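Local coordinates for sulfur carrier protein ThiS adenylyltransferase (Escherichia coli, PDB 1ZUD) that catalyses the ATP-dependent adenylation of the C-terminal glycine of the sulfur carrier protein ThiS, a step of thiamin biosynthesis, at residues Ser66-Gln69 with Thr75-Asp78; Pro42-Leu47 with Leu55-Asp60; Gly191-Val196 with Arg220-Lys225; Gly37-Pro42 with Ile147-Val152. All coordinates share one frame; numbering follows the deposited sequence.

Interactions 2 and 4 belong to the Rossmann-like nucleotide-binding core. They share P42, both use helix 40-50, and their centres lie about 10 Å apart, interaction 2 being nested inside the chain loop that interaction 4 closes. Interaction 3 is also about 10 Å from interaction 4, centre to centre, and touches it where V194 O meets L39 CD2 at 3.5 Å. Interaction 1 stands about 17 Å from interaction 4 between centres, but Q69 NE2 approaches G191 N of interaction 3 to 3.5 Å. Interactions 2 and 4 contribute D59 and G38 to the ATP site; interactions 1 and 3 lie near it, L68 about 7 Å and V193 about 9 Å from R70, side chain to side chain. ThiS packs against interactions 3 and 4.

Interaction 1. Residues Ser66-Gln69 with Thr75-Asp78; sequences SNLQ and TTED
L68 and T76 are brought together by their first torsions. In L68, CG is anti to the carbonyl carbon (chi1 -53°), and the extended remainder carries both methyls to the start of the 3-10 segment 76-78. In T76, OG1 is likewise anti to its carbonyl carbon (chi1 -70°) and comes within 3.6 Å of L68 CD1. The two side chains cross at about a right angle. CD1 of L68 also reaches T76 N at 3.6 Å and T75 C at 3.8 Å, while CD2 of L68 lies near T75 O at 4.0 Å; the leucine fork thus spans the T75-T76 peptide. This is dispersion packing of a buried aliphatic group on backbone and on the T76 hydroxyl. The turn it meets is fixed from within: T75 N donates to D78 OD2 over 2.9 Å at 143°, on the anti side and somewhat out of the carboxylate plane, and D78 N returns a bond to T75 O. With an alanine in place of L68, both methyls would be gone, and the T75-T76 peptide would probably lose its apolar cover and have a gap beside it. T76 OG1 finds its polar partner in R8 of the second subunit. Both segments belong to the long connection from strand 54-58 to helix 83-94; R90 of that helix binds T75 OG1, and P96 of the second subunit packs on T76.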
# COMPACT_ATOMS: atom_id res chain seq x y z
N SER C 66 -11.77 -1.08 19.97
CA SER C 66 -10.76 -0.18 19.39
C SER C 66 -9.95 -0.80 18.24
O SER C 66 -9.23 -0.11 17.52
CB SER C 66 -9.82 0.32 20.48
OG SER C 66 -9.00 -0.74 20.90
N ASN C 67 -10.05 -2.11 18.06
CA ASN C 67 -9.40 -2.82 16.95
C ASN C 67 -10.00 -2.51 15.59
O ASN C 67 -9.32 -2.52 14.57
CB ASN C 67 -9.59 -4.35 17.08
CG ASN C 67 -8.89 -4.95 18.28
OD1 ASN C 67 -9.12 -6.12 18.58
ND2 ASN C 67 -8.01 -4.18 18.96
N LEU C 68 -11.32 -2.29 15.57
CA LEU C 68 -12.04 -2.15 14.34
C LEU C 68 -11.58 -1.03 13.44
O LEU C 68 -11.76 -1.13 12.24
CB LEU C 68 -13.57 -2.06 14.63
CG LEU C 68 -14.09 -3.24 15.51
CD1 LEU C 68 -15.69 -3.24 15.61
CD2 LEU C 68 -13.66 -4.61 14.90
N GLN C 69 -10.96 0.00 13.99
CA GLN C 69 -10.50 1.11 13.15
C GLN C 69 -9.45 0.63 12.14
O GLN C 69 -9.18 1.32 11.16
CB GLN C 69 -9.94 2.20 14.08
CG GLN C 69 -9.19 3.32 13.44
CD GLN C 69 -7.66 3.11 13.64
OE1 GLN C 69 -7.25 2.09 14.19
NE2 GLN C 69 -6.86 4.07 13.21
N THR C 75 -15.78 -7.57 13.10
CA THR C 75 -16.93 -6.67 13.16
C THR C 75 -17.35 -6.47 14.61
O THR C 75 -16.80 -7.08 15.54
CB THR C 75 -18.14 -7.22 12.37
OG1 THR C 75 -18.67 -8.35 13.04
CG2 THR C 75 -17.75 -7.61 10.96
N THR C 76 -18.32 -5.60 14.80
CA THR C 76 -18.79 -5.33 16.15
C THR C 76 -19.33 -6.61 16.78
O THR C 76 -19.23 -6.79 17.99
CB THR C 76 -19.88 -4.19 16.13
OG1 THR C 76 -19.25 -2.95 15.80
CG2 THR C 76 -20.51 -4.00 17.47
N GLU C 77 -19.87 -7.52 15.97
CA GLU C 77 -20.41 -8.77 16.50
C GLU C 77 -19.30 -9.71 17.01
O GLU C 77 -19.58 -10.67 17.72
CB GLU C 77 -21.23 -9.52 15.44
CG GLU C 77 -22.50 -8.79 14.98
CD GLU C 77 -22.30 -8.00 13.68
OE1 GLU C 77 -21.27 -7.29 13.55
OE2 GLU C 77 -23.18 -8.10 12.79
N ASP C 78 -18.06 -9.44 16.64
CA ASP C 78 -17.01 -10.33 17.10
C ASP C 78 -16.34 -9.87 18.36
O ASP C 78 -15.43 -10.54 18.83
CB ASP C 78 -15.92 -10.47 16.03
CG ASP C 78 -16.47 -11.01 14.73
OD1 ASP C 78 -17.20 -12.02 14.77
OD2 ASP C 78 -16.16 -10.43 13.66

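Interaction 2. Residues Pro42-Leu47 with Leu55-Asp60; sequences PAALYL and LVLADD
The flat group that A44 offers to L55 is its backbone carbonyl: A44 O is met by the methyl L55 CD1 at 3.8 Å, and aliphatic groups make up the rest of this interface, with neither ring nor carboxylate among the touching atoms. The setting is a beta-alpha-beta crossover of the Rossmann type, strand 30-34, helix 40-50 and strand 54-58, in which the helix lies on the sheet and runs nearly antiparallel to the strand that follows it. Segment axes of 42-47 and 55-58 make an angle of 164° and approach to 10.3 Å, a separation into which L55 and L57 from the strand and A44 and L47 from the helix project. L55 points toward the helix; its CG is anti to the carbonyl carbon (chi1 -66°), and the extended fork splits its methyls between two helical residues one turn apart, CD1 going to A44 and CD2 to L47. The small A44 probably lets L55 CD1 come close to the helix backbone. Around this core, A44 also rests on I33 of strand 30-34 and on L91 of helix 83-94, and L55 on L100 of strand 99-103. Further along the segment, D59 is an ATP-binding residue whose OD1 accepts from L36 N. The approach of L57 CD2 to A44 CB rests on one of two conformers and is doubtful; L55 CD2 ends 3.9 Å from L47 CB.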
# COMPACT_ATOMS: atom_id res chain seq x y z
N PRO C 42 -5.41 -7.67 6.77
CA PRO C 42 -5.52 -7.58 5.29
C PRO C 42 -4.64 -8.62 4.61
O PRO C 42 -5.02 -9.15 3.55
CB PRO C 42 -5.03 -6.18 4.94
CG PRO C 42 -4.28 -5.75 6.16
CD PRO C 42 -4.81 -6.46 7.35
N ALA C 43 -3.47 -8.92 5.18
CA ALA C 43 -2.64 -9.94 4.53
C ALA C 43 -3.40 -11.27 4.43
O ALA C 43 -3.41 -11.95 3.39
CB ALA C 43 -1.31 -10.15 5.29
N ALA C 44 -4.07 -11.66 5.50
CA ALA C 44 -4.79 -12.93 5.46
C ALA C 44 -5.96 -12.89 4.42
O ALA C 44 -6.17 -13.86 3.69
CB ALA C 44 -5.34 -13.29 6.87
N LEU C 45 -6.69 -11.77 4.38
CA LEU C 45 -7.83 -11.63 3.46
C LEU C 45 -7.33 -11.80 2.03
O LEU C 45 -7.91 -12.52 1.25
CB LEU C 45 -8.49 -10.23 3.59
CG LEU C 45 -9.60 -10.19 4.65
CD1 LEU C 45 -9.81 -8.75 5.15
CD2 LEU C 45 -10.88 -10.85 4.08
N TYR C 46 -6.25 -11.10 1.67
CA TYR C 46 -5.73 -11.19 0.29
C TYR C 46 -5.13 -12.53 -0.04
O TYR C 46 -5.23 -13.01 -1.20
CB TYR C 46 -4.71 -10.07 0.01
CG TYR C 46 -5.39 -8.75 -0.22
CD1 TYR C 46 -5.41 -7.77 0.79
CD2 TYR C 46 -6.12 -8.53 -1.39
CE1 TYR C 46 -6.16 -6.61 0.66
CE2 TYR C 46 -6.87 -7.34 -1.56
CZ TYR C 46 -6.88 -6.39 -0.52
OH TYR C 46 -7.57 -5.21 -0.67
N LEU C 47 -4.45 -13.12 0.93
CA LEU C 47 -3.83 -14.45 0.71
C LEU C 47 -4.97 -15.48 0.55
O LEU C 47 -4.90 -16.38 -0.30
CB LEU C 47 -2.90 -14.76 1.88
CG LEU C 47 -1.37 -14.62 1.62
CD1 LEU C 47 -1.00 -14.03 0.24
CD2 LEU C 47 -0.77 -13.84 2.76
N LEU C 55 -3.44 -21.64 5.13
CA LEU C 55 -3.06 -20.47 5.90
C LEU C 55 -3.14 -20.83 7.36
O LEU C 55 -4.18 -21.32 7.84
CB LEU C 55 -4.02 -19.27 5.69
CG LEU C 55 -4.10 -18.62 4.34
CD1 LEU C 55 -5.17 -17.50 4.42
CD2 LEU C 55 -2.71 -18.04 3.98
N VAL C 56 -2.06 -20.57 8.08
CA VAL C 56 -2.05 -20.81 9.50
C VAL C 56 -2.10 -19.41 10.14
O VAL C 56 -1.28 -18.55 9.82
CB VAL C 56 -0.78 -21.67 9.89
CG1 VAL C 56 -0.81 -22.04 11.39
CG2 VAL C 56 -0.83 -23.02 9.11
N LEU C 57 -3.07 -19.19 11.03
CA LEU C 57 -3.34 -17.87 11.59
C LEU C 57 -3.11 -17.96 13.07
O LEU C 57 -3.86 -18.60 13.77
CB LEU C 57 -4.81 -17.51 11.25
CG LEU C 57 -5.26 -17.80 9.78
CD1 LEU C 57 -6.76 -18.17 9.68
CD2 LEU C 57 -4.99 -16.56 8.91
N ALA C 58 -2.08 -17.28 13.54
CA ALA C 58 -1.73 -17.34 14.97
C ALA C 58 -1.89 -15.97 15.63
O ALA C 58 -1.38 -14.95 15.12
CB ALA C 58 -0.24 -17.84 15.09
N ASP C 59 -2.61 -15.92 16.75
CA ASP C 59 -2.73 -14.65 17.49
C ASP C 59 -3.25 -15.03 18.88
O ASP C 59 -4.02 -15.97 19.02
CB ASP C 59 -3.72 -13.68 16.79
CG ASP C 59 -3.65 -12.21 17.36
OD1 ASP C 59 -2.94 -11.32 16.80
OD2 ASP C 59 -4.32 -11.95 18.38
N ASP C 60 -2.81 -14.30 19.91
CA ASP C 60 -3.28 -14.62 21.24
C ASP C 60 -4.31 -13.62 21.79
O ASP C 60 -4.65 -13.73 22.95
CB ASP C 60 -2.10 -14.70 22.21
CG ASP C 60 -1.45 -13.34 22.44
OD1 ASP C 60 -1.71 -12.37 21.67
OD2 ASP C 60 -0.65 -13.24 23.40

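Interaction 3. Residues Gly191-Val196 with Arg220-Lys225; sequences GPVVGV and RLFDGK
V196 and F222 meet crosswise, their side chains at about a right angle. The methyl V196 CG2 comes obliquely to one side of the phenyl ring, 4.0 Å from F222 CE2. V193, one turn earlier on the helix, adds a looser touch from its CG1, 4.3 Å from F222 CD2 and again oblique, so two valine methyls from neighbouring turns converge on the same CD2-CE2 side. The phenyl reaches across because F222 CG is anti to the backbone N (chi1 178°), which extends the ring from the strand toward the helix. In V196 the touching methyl, CG2, is the one lying between the backbone N and the carbonyl carbon, and CG1 is turned beside the N. One ring face of F222 lies over its own chain, with G224 N 3.9 Å above the plane near the ring centre, and the ring of W229 also stacks with F222. The contact packs the first turns of helix 191-210 against the end of strand 218-223, which runs antiparallel between strands 155-161 and 228-233 in the part of the ThiF-family sheet beyond its parallel, nucleotide-binding half. The strand gives way to an Asx turn: K225 N donates to D223 OD1 over 2.8 Å at 140°, nearly in line with the C-O bond, and S226 N binds the same oxygen. G224 sits in this turn opposite V193, where a beta carbon would come within 3.1 Å of V193 CG2, a tight fit. V196 also packs on T199 of the second subunit, and V194 on G66 of the ThiS chain.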
# COMPACT_ATOMS: atom_id res chain seq x y z
N GLY C 191 -5.26 3.76 10.08
CA GLY C 191 -5.73 2.51 9.55
C GLY C 191 -5.13 2.08 8.24
O GLY C 191 -4.51 1.02 8.14
N PRO C 192 -5.29 2.91 7.20
CA PRO C 192 -4.76 2.57 5.88
C PRO C 192 -3.24 2.53 5.82
O PRO C 192 -2.71 1.98 4.90
CB PRO C 192 -5.31 3.67 4.97
CG PRO C 192 -6.49 4.26 5.71
CD PRO C 192 -6.17 4.11 7.17
N VAL C 193 -2.54 3.12 6.75
CA VAL C 193 -1.07 2.99 6.66
C VAL C 193 -0.65 1.56 7.07
O VAL C 193 0.12 0.88 6.37
CB VAL C 193 -0.34 4.02 7.56
CG1 VAL C 193 1.19 3.73 7.54
CG2 VAL C 193 -0.63 5.45 7.06
N VAL C 194 -1.15 1.07 8.20
CA VAL C 194 -0.78 -0.28 8.60
C VAL C 194 -1.40 -1.25 7.57
O VAL C 194 -0.85 -2.31 7.25
CB VAL C 194 -1.20 -0.62 10.09
CG1 VAL C 194 -2.73 -0.58 10.29
CG2 VAL C 194 -0.74 -2.03 10.41
N GLY C 195 -2.56 -0.88 7.05
CA GLY C 195 -3.23 -1.72 6.05
C GLY C 195 -2.39 -1.84 4.76
O GLY C 195 -2.28 -2.95 4.21
N VAL C 196 -1.80 -0.74 4.29
CA VAL C 196 -1.03 -0.88 3.08
C VAL C 196 0.20 -1.78 3.30
O VAL C 196 0.53 -2.58 2.42
CB VAL C 196 -0.54 0.45 2.45
CG1 VAL C 196 -1.72 1.33 2.11
CG2 VAL C 196 0.44 1.14 3.30
N ARG C 220 12.08 -1.31 2.71
CA ARG C 220 11.20 -0.33 2.08
C ARG C 220 10.54 0.51 3.19
O ARG C 220 9.94 -0.03 4.10
CB ARG C 220 10.21 -1.07 1.20
CG ARG C 220 10.94 -1.68 -0.01
CD ARG C 220 10.24 -2.91 -0.58
NE ARG C 220 8.87 -2.59 -1.04
CZ ARG C 220 8.00 -3.50 -1.47
NH1 ARG C 220 8.32 -4.80 -1.52
NH2 ARG C 220 6.77 -3.11 -1.81
N LEU C 221 10.69 1.81 3.12
CA LEU C 221 10.17 2.70 4.16
C LEU C 221 9.09 3.61 3.55
O LEU C 221 9.26 4.17 2.47
CB LEU C 221 11.29 3.57 4.77
CG LEU C 221 12.55 2.78 5.25
CD1 LEU C 221 13.66 3.79 5.69
CD2 LEU C 221 12.24 1.87 6.42
N PHE C 222 7.99 3.73 4.26
CA PHE C 222 6.88 4.53 3.75
C PHE C 222 6.59 5.69 4.72
O PHE C 222 6.47 5.48 5.91
CB PHE C 222 5.63 3.61 3.61
CG PHE C 222 4.37 4.35 3.13
CD1 PHE C 222 4.42 5.18 2.03
CD2 PHE C 222 3.16 4.15 3.78
CE1 PHE C 222 3.28 5.85 1.55
CE2 PHE C 222 1.98 4.81 3.32
CZ PHE C 222 2.04 5.65 2.21
N ASP C 223 6.48 6.91 4.20
CA ASP C 223 6.04 8.05 5.04
C ASP C 223 4.62 8.38 4.43
O ASP C 223 4.52 8.98 3.37
CB ASP C 223 6.97 9.26 4.88
CG ASP C 223 6.49 10.50 5.67
OD1 ASP C 223 5.27 10.62 5.99
OD2 ASP C 223 7.35 11.36 5.94
N GLY C 224 3.54 8.02 5.14
CA GLY C 224 2.18 8.23 4.66
C GLY C 224 1.75 9.67 4.64
O GLY C 224 0.71 10.00 4.04
N LYS C 225 2.51 10.54 5.30
CA LYS C 225 2.19 11.97 5.35
C LYS C 225 2.79 12.70 4.16
O LYS C 225 2.13 13.55 3.51
CB LYS C 225 2.72 12.59 6.68
CG LYS C 225 1.72 13.47 7.39
CD LYS C 225 2.10 13.73 8.84
CE LYS C 225 2.95 14.96 8.97
NZ LYS C 225 2.23 16.17 8.47

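Interaction 4. Residues Gly37-Pro42 with Ile147-Val152; sequences GGLGTP and ITASAV
Van der Waals contact between L39 and the strand residues A149 and S150 joins the two segments. L39 points at strand 147-152 with CG anti to its carbonyl carbon (chi1 -66°), and its methyls divide: CD1 presses on the backbone, 3.1 Å from A149 O and 4.0 Å from S150 CA, while CD2 lies 4.2 Å from A149 CB. The approach to A149 O is tight for a methyl against a carbonyl oxygen.

Hydrogen bonds act within the glycine-rich turn. G37 O accepts twice from T41, from its N at 2.9 Å and from its OG1 at 2.8 Å, the two donors coming from opposite faces of the carbonyl plane. The hydroxyl bond has a C=O...donor angle of 155° and is tilted 24° from that plane. Together they tie the turn to the first residues of helix 40-50. The turn is consistent with the Rossmann-type GxGxxG loop, of which G37 and G40 would be two glycines; G38 is an ATP-binding residue.

Polar links to other parts lie close by. A149 O accepts from R132 NH2, and S150 OG bonds I63 O of the ThiS chain.

The chemistry is thus divided: an apolar leucine packs between the glycine-rich turn and the strand, while the backbones of L39 and A151 and the hydroxyl of S150 bind the ThiS chain, consistent with a site where ATP and the carrier's C-terminal glycine meet.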
# COMPACT_ATOMS: atom_id res chain seq x y z
N GLY C 37 -3.57 -8.57 13.44
CA GLY C 37 -3.90 -7.18 13.72
C GLY C 37 -4.01 -6.32 12.49
O GLY C 37 -4.57 -6.74 11.49
N GLY C 38 -3.51 -5.08 12.56
CA GLY C 38 -3.61 -4.21 11.39
C GLY C 38 -2.84 -4.76 10.18
O GLY C 38 -3.20 -4.54 8.99
N LEU C 39 -1.74 -5.44 10.44
CA LEU C 39 -0.96 -5.96 9.30
C LEU C 39 -1.53 -7.30 8.85
O LEU C 39 -1.67 -7.62 7.66
CB LEU C 39 0.51 -6.24 9.74
CG LEU C 39 1.34 -5.04 10.14
CD1 LEU C 39 2.70 -5.51 10.78
CD2 LEU C 39 1.61 -4.22 8.83
N GLY C 40 -1.80 -8.12 9.85
CA GLY C 40 -2.23 -9.46 9.57
C GLY C 40 -3.61 -9.63 8.97
O GLY C 40 -3.78 -10.55 8.15
N THR C 41 -4.58 -8.81 9.39
CA THR C 41 -5.91 -9.05 8.83
C THR C 41 -5.97 -8.79 7.30
O THR C 41 -6.50 -9.62 6.59
CB THR C 41 -7.00 -8.24 9.58
OG1 THR C 41 -6.66 -6.86 9.58
CG2 THR C 41 -7.11 -8.72 11.01
N PRO C 42 -5.41 -7.67 6.77
CA PRO C 42 -5.52 -7.58 5.29
C PRO C 42 -4.64 -8.62 4.61
O PRO C 42 -5.02 -9.15 3.55
CB PRO C 42 -5.03 -6.18 4.94
CG PRO C 42 -4.28 -5.75 6.16
CD PRO C 42 -4.81 -6.46 7.35
N ILE C 147 8.75 -12.53 5.59
CA ILE C 147 8.32 -11.23 5.07
C ILE C 147 7.85 -10.48 6.28
O ILE C 147 6.86 -10.84 6.92
CB ILE C 147 7.18 -11.40 4.00
CG1 ILE C 147 7.73 -12.21 2.82
CG2 ILE C 147 6.71 -10.02 3.52
CD1 ILE C 147 6.66 -12.73 1.81
N THR C 148 8.53 -9.40 6.60
CA THR C 148 8.19 -8.68 7.80
C THR C 148 7.82 -7.25 7.57
O THR C 148 8.41 -6.60 6.72
CB THR C 148 9.40 -8.75 8.86
OG1 THR C 148 9.06 -8.00 10.04
CG2 THR C 148 10.70 -8.12 8.25
N ALA C 149 6.89 -6.73 8.35
CA ALA C 149 6.49 -5.32 8.18
C ALA C 149 6.05 -4.74 9.51
O ALA C 149 5.78 -5.46 10.43
CB ALA C 149 5.36 -5.21 7.13
N SER C 150 6.01 -3.41 9.60
CA SER C 150 5.60 -2.75 10.81
C SER C 150 5.01 -1.38 10.40
O SER C 150 5.20 -0.89 9.25
CB SER C 150 6.81 -2.54 11.75
OG SER C 150 7.81 -1.80 11.06
N ALA C 151 4.28 -0.77 11.32
CA ALA C 151 3.73 0.55 11.04
C ALA C 151 3.37 1.21 12.35
O ALA C 151 3.01 0.51 13.28
CB ALA C 151 2.47 0.43 10.12
N VAL C 152 3.46 2.54 12.41
CA VAL C 152 3.07 3.30 13.60
C VAL C 152 2.85 4.70 13.09
O VAL C 152 3.55 5.14 12.18
CB VAL C 152 4.18 3.27 14.77
CG1 VAL C 152 5.39 4.13 14.45
CG2 VAL C 152 3.56 3.79 16.07